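Local atomic coordinates of metal-dependent hydrolase (Lactobacillus plantarum, PDB entry 2F6K), a protein that probably catalyses a metal-dependent decarboxylation or hydrolysis as a manganese-bound amidohydrolase-family enzyme related to aminocarboxymuconate-semialdehyde decarboxylase. Residues L54-P59 / L94-I99; D104-V109 / Y141-A146; A112-G117 / D145-I150; V121-N126 / L130-P135; V136-Y141 / F193-N198. All blocks are in the same frame, centred on the assembly; numbering follows the deposited sequence.

Contact 1 (L54-P59 / L94-I99)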
# COMPACT_ATOMS: atom_id res chain seq x y z
N LEU A 54 -0.84 34.37 0.50
CA LEU A 54 -0.03 33.33 -0.12
C LEU A 54 0.30 32.14 0.78
O LEU A 54 0.44 32.27 2.00
CB LEU A 54 1.26 33.95 -0.64
CG LEU A 54 1.09 35.02 -1.73
CD1 LEU A 54 2.40 35.75 -1.92
CD2 LEU A 54 0.63 34.38 -3.04
N SER A 55 0.41 30.97 0.16
CA SER A 55 0.75 29.74 0.87
C SER A 55 1.45 28.79 -0.08
O SER A 55 1.26 28.85 -1.30
CB SER A 55 -0.51 29.07 1.42
OG SER A 55 -1.24 28.45 0.39
N LEU A 56 2.27 27.91 0.48
CA LEU A 56 2.99 26.92 -0.31
C LEU A 56 2.03 25.77 -0.58
O LEU A 56 1.37 25.28 0.33
CB LEU A 56 4.22 26.43 0.46
CG LEU A 56 5.27 25.60 -0.27
CD1 LEU A 56 5.97 26.46 -1.32
CD2 LEU A 56 6.29 25.08 0.73
N SER A 57 1.94 25.35 -1.84
CA SER A 57 1.05 24.26 -2.24
C SER A 57 1.72 22.90 -2.01
O SER A 57 2.80 22.81 -1.45
CB SER A 57 0.69 24.41 -3.72
OG SER A 57 -0.20 23.39 -4.15
N SER A 58 1.06 21.83 -2.45
CA SER A 58 1.63 20.50 -2.30
C SER A 58 2.33 20.20 -3.61
O SER A 58 2.06 20.83 -4.62
CB SER A 58 0.53 19.46 -2.04
OG SER A 58 -0.29 19.28 -3.17
N PRO A 59 3.24 19.20 -3.61
CA PRO A 59 3.65 18.33 -2.50
C PRO A 59 4.35 19.08 -1.37
O PRO A 59 5.06 20.05 -1.61
CB PRO A 59 4.59 17.32 -3.16
CG PRO A 59 4.25 17.40 -4.63
CD PRO A 59 3.99 18.87 -4.83
N LEU A 94 0.96 32.61 4.72
CA LEU A 94 0.79 31.60 5.74
C LEU A 94 2.10 30.81 5.74
O LEU A 94 2.61 30.42 4.68
CB LEU A 94 -0.37 30.66 5.37
CG LEU A 94 -1.77 31.27 5.41
CD1 LEU A 94 -2.77 30.22 4.93
CD2 LEU A 94 -2.09 31.74 6.83
N ALA A 95 2.67 30.60 6.92
CA ALA A 95 3.93 29.88 7.01
C ALA A 95 3.77 28.37 6.89
O ALA A 95 2.76 27.80 7.32
CB ALA A 95 4.61 30.22 8.32
N SER A 96 4.78 27.72 6.30
CA SER A 96 4.77 26.26 6.18
C SER A 96 5.48 25.73 7.43
O SER A 96 6.21 26.47 8.09
CB SER A 96 5.51 25.81 4.92
OG SER A 96 4.77 26.14 3.75
N LEU A 97 5.27 24.46 7.75
CA LEU A 97 5.89 23.87 8.92
C LEU A 97 6.72 22.64 8.56
O LEU A 97 6.33 21.84 7.72
CB LEU A 97 4.81 23.47 9.94
CG LEU A 97 3.85 24.57 10.41
CD1 LEU A 97 2.88 23.98 11.42
CD2 LEU A 97 4.63 25.71 11.02
N PRO A 98 7.89 22.49 9.22
CA PRO A 98 8.78 21.36 8.97
C PRO A 98 8.25 20.03 9.49
O PRO A 98 8.96 19.26 10.13
CB PRO A 98 10.07 21.79 9.66
CG PRO A 98 9.56 22.52 10.85
CD PRO A 98 8.44 23.37 10.26
N ILE A 99 6.97 19.77 9.24
CA ILE A 99 6.35 18.51 9.64
C ILE A 99 7.09 17.44 8.85
O ILE A 99 7.49 17.69 7.71
CB ILE A 99 4.86 18.52 9.30
CG1 ILE A 99 4.12 19.46 10.27
CG2 ILE A 99 4.29 17.10 9.32
CD1 ILE A 99 2.64 19.62 9.99
O HOH W 1 3.77 28.57 3.20

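Contact 2 (D104-V109 / Y141-A146)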
# COMPACT_ATOMS: atom_id res chain seq x y z
N ASP A 104 10.80 20.79 15.92
CA ASP A 104 11.24 21.78 14.95
C ASP A 104 10.06 22.62 14.45
O ASP A 104 10.18 23.83 14.26
CB ASP A 104 11.94 21.08 13.79
CG ASP A 104 13.19 20.34 14.22
OD1 ASP A 104 14.25 20.99 14.37
OD2 ASP A 104 13.12 19.11 14.43
N ALA A 105 8.92 21.97 14.25
CA ALA A 105 7.73 22.65 13.79
C ALA A 105 7.25 23.62 14.87
O ALA A 105 6.82 24.73 14.57
CB ALA A 105 6.63 21.64 13.47
N VAL A 106 7.33 23.19 16.13
CA VAL A 106 6.92 24.02 17.26
C VAL A 106 7.72 25.31 17.20
O VAL A 106 7.20 26.41 17.44
CB VAL A 106 7.22 23.30 18.62
CG1 VAL A 106 7.24 24.31 19.76
CG2 VAL A 106 6.17 22.24 18.88
N LYS A 107 8.99 25.18 16.85
CA LYS A 107 9.89 26.30 16.73
C LYS A 107 9.49 27.22 15.58
O LYS A 107 9.52 28.45 15.71
CB LYS A 107 11.32 25.78 16.54
CG LYS A 107 12.41 26.84 16.43
CD LYS A 107 13.02 26.82 15.03
CE LYS A 107 14.48 27.27 15.04
NZ LYS A 107 15.23 26.68 13.89
N THR A 108 9.10 26.63 14.45
CA THR A 108 8.70 27.42 13.29
C THR A 108 7.41 28.20 13.54
O THR A 108 7.25 29.33 13.05
CB THR A 108 8.51 26.54 12.04
OG1 THR A 108 9.75 25.91 11.71
CG2 THR A 108 8.05 27.38 10.85
N VAL A 109 6.49 27.59 14.29
CA VAL A 109 5.23 28.25 14.62
C VAL A 109 5.48 29.51 15.46
O VAL A 109 5.00 30.59 15.10
CB VAL A 109 4.30 27.30 15.42
CG1 VAL A 109 3.04 28.05 15.86
CG2 VAL A 109 3.92 26.10 14.56
N TYR A 141 0.11 21.67 17.86
CA TYR A 141 -1.26 22.16 18.02
C TYR A 141 -1.34 23.13 19.20
O TYR A 141 -1.95 24.19 19.10
CB TYR A 141 -2.23 21.00 18.25
CG TYR A 141 -2.11 19.87 17.25
CD1 TYR A 141 -1.77 20.13 15.92
CD2 TYR A 141 -2.35 18.56 17.62
CE1 TYR A 141 -1.67 19.11 14.99
CE2 TYR A 141 -2.25 17.52 16.70
CZ TYR A 141 -1.91 17.81 15.38
OH TYR A 141 -1.79 16.79 14.46
N GLN A 142 -0.71 22.76 20.31
CA GLN A 142 -0.72 23.60 21.51
C GLN A 142 -0.17 24.99 21.21
O GLN A 142 -0.75 25.99 21.62
CB GLN A 142 0.09 22.93 22.62
CG GLN A 142 -0.40 21.54 22.94
CD GLN A 142 0.48 20.83 23.95
OE1 GLN A 142 1.70 20.99 23.95
NE2 GLN A 142 -0.14 20.03 24.80
N GLU A 143 0.95 25.06 20.50
CA GLU A 143 1.54 26.35 20.16
C GLU A 143 0.62 27.16 19.26
O GLU A 143 0.61 28.39 19.32
CB GLU A 143 2.89 26.15 19.46
CG GLU A 143 4.02 25.68 20.37
CD GLU A 143 4.30 26.64 21.52
OE1 GLU A 143 4.02 27.86 21.39
OE2 GLU A 143 4.82 26.19 22.56
N LEU A 144 -0.15 26.46 18.43
CA LEU A 144 -1.06 27.12 17.50
C LEU A 144 -2.33 27.57 18.21
O LEU A 144 -2.85 28.64 17.93
CB LEU A 144 -1.41 26.18 16.34
CG LEU A 144 -0.35 26.03 15.25
CD1 LEU A 144 -0.65 24.81 14.37
CD2 LEU A 144 -0.31 27.29 14.42
N ASP A 145 -2.82 26.75 19.13
CA ASP A 145 -4.03 27.10 19.86
C ASP A 145 -3.78 28.28 20.80
O ASP A 145 -4.65 29.12 21.01
CB ASP A 145 -4.55 25.91 20.66
CG ASP A 145 -5.96 26.13 21.19
OD1 ASP A 145 -6.92 26.14 20.38
OD2 ASP A 145 -6.11 26.30 22.41
N ALA A 146 -2.58 28.34 21.36
CA ALA A 146 -2.25 29.42 22.28
C ALA A 146 -2.26 30.77 21.56
O ALA A 146 -2.41 31.81 22.19
CB ALA A 146 -0.89 29.16 22.91

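Contact 3 (A112-G117 / D145-I150)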
# COMPACT_ATOMS: atom_id res chain seq x y z
N ALA A 112 7.45 32.12 13.25
CA ALA A 112 6.62 32.61 12.14
C ALA A 112 5.54 33.58 12.60
O ALA A 112 5.37 34.66 12.02
CB ALA A 112 5.97 31.43 11.42
N LEU A 113 4.81 33.19 13.64
CA LEU A 113 3.73 34.01 14.16
C LEU A 113 4.16 35.14 15.08
O LEU A 113 3.65 36.25 14.97
CB LEU A 113 2.70 33.12 14.88
CG LEU A 113 2.08 32.03 13.99
CD1 LEU A 113 1.00 31.28 14.75
CD2 LEU A 113 1.49 32.66 12.74
N ASP A 114 5.12 34.89 15.96
CA ASP A 114 5.56 35.93 16.90
C ASP A 114 6.49 37.01 16.35
O ASP A 114 6.59 38.08 16.96
CB ASP A 114 6.23 35.30 18.12
CG ASP A 114 5.31 34.38 18.89
OD1 ASP A 114 4.07 34.48 18.72
OD2 ASP A 114 5.84 33.56 19.68
N GLN A 115 7.17 36.76 15.24
CA GLN A 115 8.08 37.78 14.73
C GLN A 115 8.27 37.91 13.22
O GLN A 115 8.75 38.94 12.75
CB GLN A 115 9.45 37.63 15.42
CG GLN A 115 9.89 36.20 15.62
CD GLN A 115 10.85 36.04 16.79
OE1 GLN A 115 10.62 36.59 17.87
NE2 GLN A 115 11.91 35.26 16.60
N ASP A 116 7.88 36.90 12.46
CA ASP A 116 8.07 36.99 11.02
C ASP A 116 6.87 37.49 10.23
O ASP A 116 6.88 37.50 9.00
CB ASP A 116 8.56 35.64 10.48
CG ASP A 116 9.93 35.29 11.02
OD1 ASP A 116 10.77 36.21 11.12
OD2 ASP A 116 10.17 34.10 11.35
N GLY A 117 5.83 37.90 10.94
CA GLY A 117 4.65 38.43 10.28
C GLY A 117 3.75 37.49 9.51
O GLY A 117 3.04 37.92 8.60
N ASP A 145 -2.82 26.75 19.13
CA ASP A 145 -4.03 27.10 19.86
C ASP A 145 -3.78 28.28 20.80
O ASP A 145 -4.65 29.12 21.01
CB ASP A 145 -4.55 25.91 20.66
CG ASP A 145 -5.96 26.13 21.19
OD1 ASP A 145 -6.92 26.14 20.38
OD2 ASP A 145 -6.11 26.30 22.41
N ALA A 146 -2.58 28.34 21.36
CA ALA A 146 -2.25 29.42 22.28
C ALA A 146 -2.26 30.77 21.56
O ALA A 146 -2.41 31.81 22.19
CB ALA A 146 -0.89 29.16 22.91
N ARG A 147 -2.10 30.74 20.24
CA ARG A 147 -2.09 31.98 19.47
C ARG A 147 -3.37 32.16 18.65
O ARG A 147 -3.46 33.09 17.86
CB ARG A 147 -0.87 32.00 18.54
CG ARG A 147 0.45 31.92 19.29
CD ARG A 147 1.65 31.73 18.37
NE ARG A 147 2.90 31.89 19.12
CZ ARG A 147 3.36 31.03 20.02
NH1 ARG A 147 2.67 29.93 20.30
NH2 ARG A 147 4.49 31.29 20.68
N GLN A 148 -4.35 31.28 18.86
CA GLN A 148 -5.61 31.38 18.12
C GLN A 148 -5.28 31.52 16.65
O GLN A 148 -5.89 32.31 15.93
CB GLN A 148 -6.40 32.61 18.58
CG GLN A 148 -6.90 32.52 20.00
CD GLN A 148 -7.01 33.88 20.66
OE1 GLN A 148 -6.00 34.53 20.91
NE2 GLN A 148 -8.24 34.32 20.93
N ALA A 149 -4.30 30.74 16.20
CA ALA A 149 -3.83 30.77 14.83
C ALA A 149 -4.77 30.21 13.76
O ALA A 149 -5.61 29.32 14.01
CB ALA A 149 -2.49 30.05 14.76
N ILE A 150 -4.62 30.76 12.56
CA ILE A 150 -5.37 30.30 11.41
C ILE A 150 -4.54 29.13 10.87
O ILE A 150 -3.33 29.27 10.66
CB ILE A 150 -5.45 31.39 10.32
CG1 ILE A 150 -6.34 32.54 10.80
CG2 ILE A 150 -5.97 30.79 9.01
CD1 ILE A 150 -6.19 33.80 9.98

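Contact 4 (V121-N126 / L130-P135)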
# COMPACT_ATOMS: atom_id res chain seq x y z
N VAL A 121 -0.63 29.62 9.54
CA VAL A 121 0.14 28.56 8.92
C VAL A 121 -0.67 27.73 7.94
O VAL A 121 -1.91 27.73 7.97
CB VAL A 121 0.74 27.58 9.97
CG1 VAL A 121 1.60 28.34 10.96
CG2 VAL A 121 -0.38 26.85 10.69
N THR A 122 0.04 27.05 7.04
CA THR A 122 -0.58 26.17 6.08
C THR A 122 0.03 24.81 6.36
O THR A 122 1.23 24.71 6.60
CB THR A 122 -0.29 26.58 4.61
OG1 THR A 122 -0.84 25.58 3.74
CG2 THR A 122 1.19 26.69 4.36
N VAL A 123 -0.79 23.77 6.34
CA VAL A 123 -0.29 22.43 6.61
C VAL A 123 -0.83 21.40 5.62
O VAL A 123 -1.95 21.53 5.10
CB VAL A 123 -0.64 21.98 8.06
CG1 VAL A 123 -0.01 22.94 9.06
CG2 VAL A 123 -2.16 21.92 8.26
N PRO A 124 -0.04 20.36 5.34
CA PRO A 124 -0.47 19.31 4.41
C PRO A 124 -1.41 18.35 5.10
O PRO A 124 -1.22 18.03 6.28
CB PRO A 124 0.84 18.65 4.03
CG PRO A 124 1.60 18.69 5.32
CD PRO A 124 1.34 20.11 5.81
N THR A 125 -2.44 17.90 4.39
CA THR A 125 -3.38 16.95 4.96
C THR A 125 -2.56 15.78 5.47
O THR A 125 -2.86 15.21 6.51
CB THR A 125 -4.38 16.46 3.91
OG1 THR A 125 -3.68 16.16 2.69
CG2 THR A 125 -5.43 17.54 3.64
N ASN A 126 -1.51 15.44 4.72
CA ASN A 126 -0.60 14.37 5.13
C ASN A 126 0.76 14.64 4.52
O ASN A 126 0.86 15.10 3.38
CB ASN A 126 -1.11 13.00 4.67
CG ASN A 126 -0.46 12.53 3.37
OD1 ASN A 126 0.71 12.14 3.34
ND2 ASN A 126 -1.22 12.58 2.29
N LEU A 130 2.07 11.05 7.43
CA LEU A 130 1.67 11.59 8.72
C LEU A 130 0.52 12.55 8.44
O LEU A 130 0.72 13.65 7.93
CB LEU A 130 2.83 12.34 9.39
CG LEU A 130 2.61 12.68 10.88
CD1 LEU A 130 3.89 13.21 11.49
CD2 LEU A 130 1.50 13.70 11.01
N TYR A 131 -0.70 12.12 8.76
CA TYR A 131 -1.88 12.94 8.52
C TYR A 131 -2.09 13.97 9.63
O TYR A 131 -1.87 13.68 10.81
CB TYR A 131 -3.13 12.05 8.38
CG TYR A 131 -3.24 11.41 7.01
CD1 TYR A 131 -2.43 10.33 6.66
CD2 TYR A 131 -4.07 11.96 6.03
CE1 TYR A 131 -2.43 9.83 5.36
CE2 TYR A 131 -4.08 11.47 4.72
CZ TYR A 131 -3.25 10.41 4.39
OH TYR A 131 -3.18 9.97 3.09
N PHE A 132 -2.53 15.16 9.24
CA PHE A 132 -2.74 16.20 10.23
C PHE A 132 -3.77 15.67 11.22
O PHE A 132 -4.66 14.91 10.87
CB PHE A 132 -3.24 17.48 9.58
CG PHE A 132 -2.98 18.70 10.41
CD1 PHE A 132 -1.68 19.10 10.70
CD2 PHE A 132 -4.04 19.45 10.91
CE1 PHE A 132 -1.43 20.23 11.48
CE2 PHE A 132 -3.81 20.59 11.69
CZ PHE A 132 -2.50 20.98 11.98
N GLY A 133 -3.62 16.07 12.48
CA GLY A 133 -4.54 15.60 13.50
C GLY A 133 -3.84 14.53 14.32
O GLY A 133 -4.25 14.23 15.44
N SER A 134 -2.79 13.94 13.75
CA SER A 134 -2.02 12.90 14.44
C SER A 134 -1.40 13.42 15.73
O SER A 134 -0.81 14.51 15.76
CB SER A 134 -0.93 12.34 13.52
OG SER A 134 -0.18 11.34 14.17
N PRO A 135 -1.51 12.65 16.82
CA PRO A 135 -0.94 13.08 18.10
C PRO A 135 0.59 13.25 18.08
O PRO A 135 1.19 13.70 19.06
CB PRO A 135 -1.40 11.99 19.08
CG PRO A 135 -1.66 10.80 18.19
CD PRO A 135 -2.30 11.42 16.99
O HOH W 2 0.50 16.79 8.26

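Contact 5 (V136-Y141 / F193-N198)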
# COMPACT_ATOMS: atom_id res chain seq x y z
N VAL A 136 1.20 12.91 16.96
CA VAL A 136 2.64 13.05 16.80
C VAL A 136 2.98 14.53 16.79
O VAL A 136 4.13 14.93 17.03
CB VAL A 136 3.12 12.40 15.46
CG1 VAL A 136 4.51 12.86 15.10
CG2 VAL A 136 3.11 10.88 15.60
N LEU A 137 1.97 15.36 16.52
CA LEU A 137 2.15 16.80 16.45
C LEU A 137 1.41 17.59 17.53
O LEU A 137 1.16 18.78 17.36
CB LEU A 137 1.69 17.29 15.07
CG LEU A 137 2.66 17.33 13.87
CD1 LEU A 137 3.62 16.19 13.91
CD2 LEU A 137 1.86 17.30 12.58
N GLU A 138 1.07 16.95 18.65
CA GLU A 138 0.36 17.66 19.71
C GLU A 138 1.01 18.98 20.11
O GLU A 138 0.35 20.01 20.17
CB GLU A 138 0.22 16.79 20.95
CG GLU A 138 -0.71 15.61 20.79
CD GLU A 138 -1.10 15.00 22.13
OE1 GLU A 138 -0.24 14.95 23.04
OE2 GLU A 138 -2.27 14.56 22.25
N ARG A 139 2.31 18.95 20.38
CA ARG A 139 2.99 20.18 20.79
C ARG A 139 2.82 21.28 19.76
O ARG A 139 2.81 22.47 20.11
CB ARG A 139 4.47 19.89 21.07
CG ARG A 139 4.66 18.93 22.23
CD ARG A 139 6.12 18.70 22.57
NE ARG A 139 6.28 17.74 23.66
CZ ARG A 139 6.18 16.42 23.53
NH1 ARG A 139 5.91 15.87 22.35
NH2 ARG A 139 6.33 15.63 24.59
N VAL A 140 2.67 20.90 18.49
CA VAL A 140 2.49 21.88 17.43
C VAL A 140 1.11 22.50 17.56
O VAL A 140 0.94 23.70 17.39
CB VAL A 140 2.63 21.26 16.02
CG1 VAL A 140 2.37 22.32 14.95
CG2 VAL A 140 4.02 20.67 15.83
N TYR A 141 0.11 21.67 17.86
CA TYR A 141 -1.26 22.16 18.02
C TYR A 141 -1.34 23.13 19.20
O TYR A 141 -1.95 24.19 19.10
CB TYR A 141 -2.23 21.00 18.25
CG TYR A 141 -2.11 19.87 17.25
CD1 TYR A 141 -1.77 20.13 15.92
CD2 TYR A 141 -2.35 18.56 17.62
CE1 TYR A 141 -1.67 19.11 14.99
CE2 TYR A 141 -2.25 17.52 16.70
CZ TYR A 141 -1.91 17.81 15.38
OH TYR A 141 -1.79 16.79 14.46
N PHE A 193 -10.84 19.68 17.37
CA PHE A 193 -11.61 20.91 17.58
C PHE A 193 -12.05 21.12 19.03
O PHE A 193 -12.25 22.25 19.47
CB PHE A 193 -12.81 20.89 16.64
CG PHE A 193 -12.44 20.56 15.21
CD1 PHE A 193 -11.80 21.51 14.41
CD2 PHE A 193 -12.67 19.29 14.70
CE1 PHE A 193 -11.39 21.19 13.12
CE2 PHE A 193 -12.27 18.96 13.40
CZ PHE A 193 -11.62 19.92 12.61
N GLU A 194 -12.18 20.02 19.76
CA GLU A 194 -12.57 20.04 21.16
C GLU A 194 -11.36 20.45 22.00
O GLU A 194 -11.48 21.27 22.91
CB GLU A 194 -13.03 18.63 21.53
CG GLU A 194 -13.63 18.43 22.90
CD GLU A 194 -14.17 17.01 23.06
OE1 GLU A 194 -15.10 16.64 22.31
OE2 GLU A 194 -13.67 16.25 23.91
N LYS A 195 -10.19 19.92 21.67
CA LYS A 195 -8.97 20.22 22.41
C LYS A 195 -8.29 21.54 22.01
O LYS A 195 -7.62 22.17 22.82
CB LYS A 195 -7.96 19.07 22.27
CG LYS A 195 -8.42 17.75 22.87
CD LYS A 195 -7.23 16.82 23.14
CE LYS A 195 -6.49 16.47 21.87
NZ LYS A 195 -5.24 15.70 22.13
N TYR A 196 -8.46 21.95 20.75
CA TYR A 196 -7.86 23.19 20.28
C TYR A 196 -8.92 24.08 19.64
O TYR A 196 -8.82 24.43 18.46
CB TYR A 196 -6.74 22.89 19.29
CG TYR A 196 -5.81 21.80 19.77
CD1 TYR A 196 -5.85 20.53 19.22
CD2 TYR A 196 -4.93 22.03 20.83
CE1 TYR A 196 -5.05 19.50 19.72
CE2 TYR A 196 -4.12 21.01 21.34
CZ TYR A 196 -4.18 19.75 20.78
OH TYR A 196 -3.39 18.74 21.29
N PRO A 197 -9.93 24.48 20.42
CA PRO A 197 -11.06 25.32 20.00
C PRO A 197 -10.67 26.69 19.46
O PRO A 197 -11.40 27.28 18.67
CB PRO A 197 -11.89 25.43 21.27
CG PRO A 197 -10.84 25.49 22.32
CD PRO A 197 -9.91 24.37 21.90
N ASN A 198 -9.51 27.18 19.89
CA ASN A 198 -9.05 28.50 19.48
C ASN A 198 -8.43 28.57 18.10
O ASN A 198 -8.27 29.65 17.54
CB ASN A 198 -8.07 29.03 20.53
CG ASN A 198 -8.68 29.03 21.91
OD1 ASN A 198 -9.69 29.71 22.14
ND2 ASN A 198 -8.10 28.27 22.84

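Contact 1 (L54-P59 / L94-I99)
This is a buried contact near the C-terminal ends of the neighbouring parallel strands 49-55 and 91-95, with S55 level with L94; past it the two segments separate. One direct hydrogen bond joins the two segments, from L94 N to L54 O at 2.8 Å, with the donor nearly in line with the carbonyl (C=O...N angle 176°). Past that bond a water takes over the pairing: it accepts from L56 N, donates to L94 O at 2.6 Å and is hydrogen-bonded to S96 OG. The strands belong to a beta-alpha-beta unit with helix 66-86 between them, part of the parallel eight-stranded barrel of the amidohydrolase family, and here they open into loops. S96 is the side chain that reaches across. Its hydroxyl, set beside its own backbone N (chi1 -71°), lies against the leucine opposite, with OG 3.3 Å from L56 CB and also close to L56 CD2. At the strand level the contact is looser, S55 CB and L94 CB standing 4.3 Å apart. The manganese ion is near: the S55 side chain lies about 6 Å from it, and S55 O accepts a hydrogen bond from the metal ligand H9.

Contact 2 (D104-V109 / Y141-A146)
V106 and V109 meet E143 and L144 through side chains that cross at about a right angle in both main pairs. V106 turns CG1 onto the aliphatic part of the glutamate, where it lies 3.6 Å from E143 CG. The E143 chain is bent at its second torsion (chi2 -59°), which turns the carboxylate aside, so that CG makes the closest approach to V106 CG1, with E143 CD at 4.1 Å. Its polar end has partners outside the segments: OE1 forms a salt bridge with R147 NH1 and a weak hydrogen bond with Q110. One turn further on, V109 uses the same branch. Its CG1 touches L144 CD2 at 3.7 Å and also lies 4.1 Å from E143 CB, so that this one methyl meets both residues.

The two helices, 102-114 and 138-145, are neighbours on the outside of the beta/alpha barrel, and strand 120-124 lies between them in sequence. They run almost parallel, with 13° between the short axes and a closest approach of 9.3 Å. Only four residues touch, and no hydrogen bond passes between the segments. V140 continues the packing on the same helix, against A105, V106 and V109, while L144 also rests on A149. CG1 of V109 reaches the leucine because it lies anti to the backbone N (chi1 175°), whereas CG2 of V109 packs on L97.

Contact 3 (A112-G117 / D145-I150)
L113 and D114, at the end of helix 102-114, meet R147 and A149 in two very different ways. The apolar part is compact: L113 CD1 touches two partners, 3.7 Å from A149 CB and 3.7 Å from R147 CD, so the leucine methyl meets both an alanine and the aliphatic shaft of the arginine. A149 is buried, and L113 also packs on A118.

The outer part is polar and borders solvent, D114 being exposed. R147, extended from CG to NE, presents the side of its guanidinium to the carboxylate and grips it with two nitrogens. NE donates to D114 OD1 at 2.9 Å and NH2 to D114 OD2 at 2.8 Å, both bonds close to straight at 165°. Each oxygen is approached on its syn side and lies nearly in the guanidinium plane, though the two planes are twisted 29° apart. The remaining nitrogen, NH1, forms a salt bridge with E143, so R147 is shared between two acids, an arrangement likely to stabilise its positive charge.

R147 lies in the turn that closes helix 138-145, a Schellman motif with Q148 at positive phi as its C-prime residue, from which the chain enters barrel strand 150-154.

Contact 4 (V121-N126 / L130-P135)
A tight hairpin joins N126 and Y131: the short antiparallel strands 126-127 and 130-131 extend from the end of barrel strand 120-124, and these two residues form a non-hydrogen-bonded pair with CA atoms 3.9 Å apart. Beside the pair, F132 N donates to T125 O at 2.8 Å. T125 O also receives a CA-H...O contact from Y131 CA at 3.2 Å, and L130 O receives one from N126 CA. A water donates to both P124 O and L130 O.

Y131 can be followed from its backbone outwards. CB lies beside T125 O. The ring then runs alongside the asparagine, pointing the same way, and N126 CB lies over one ring face, though the closeness of the modelled approach is doubtful. Further out, the N126 amide, its plane 30° from that of the ring, lies near CZ, and its OD1 accepts from G129 N. At the tip, OH is hydrogen-bonded to D179 and to the backbone N of A159. D179 also binds N126 ND2 and T125 OG1, so one carboxylate organises all three polar groups. A phenylalanine in place of Y131 would probably leave D179 and the A159 amide without their hydroxyl partner. P162 of the third subunit packs on Y131.

F132 diverges from Y131 and packs between V123 and L153 of the barrel strands and helix 171-189. With CG anti to its own N (chi1 -158°), the ring crosses V123 at about a right angle, and V123 CG2 stands 3.6 Å from its centroid, only 9° off the normal.

Contact 5 (V136-Y141 / F193-N198)
Two helices on the outside of the barrel meet at this point: the start of helix 138-145 lies against the end of the short helix 192-195, where Y196 is the first residue to leave helical geometry. Y196 carries the contact. Its ring lies over Y141 CB, which stands 3.4 Å from the ring centroid and 12° off the normal, a CH-pi contact over the centre of one face. The opposite face is covered, toward its rim, by CB of the preceding residue K195. Against the Y141 ring the approach is oblique, with centroids 5.3 Å apart and planes at 59°, and Y196 OH reaches the edge of that ring in its plane, 3.8 Å from Y141 CD2. L137 O lies over the centre of one face of the Y141 ring. F192 meets both tyrosine rings edge-to-face, making an aromatic cluster. An alanine in place of Y196 would probably open a gap over Y141 CB and leave F192 with one ring fewer to pack on.

Beside the ring pair, the ends of K195 and E138 meet. K195 bends at chi3 (-61°), which brings NZ to 3.2 Å from E138 OE2 in a salt bridge, while E138 OE1 forms a long, weak ion pair with K66 of the second subunit. The chemistry is thus divided: the buried rings hold the helices by dispersion and CH-pi packing, and the single ion pair at the more exposed rim, with lysine as the exposed partner, is likely to add only modestly.

From the N terminus, contact 1 closes first, joining barrel strands 49-55 and 91-95 around helix 66-86. Helix 102-114 then opens both contact 2 and contact 3, which end on the adjoining residues of 141-150 and share D145 and A146. Contact 4 is nested inside both loops, as the hairpin that follows strand 120-124. Its strand pairs with 91-95 through A95 O and T122 N, and with the start of strand 150-154 through V121 N and I150 O. Contact 5 follows contact 4, crosses contacts 2 and 3, and packs helix 138-145 against helix 192-195. Y141, common to contacts 2 and 5, bonds S134 O of contact 4 through its hydroxyl.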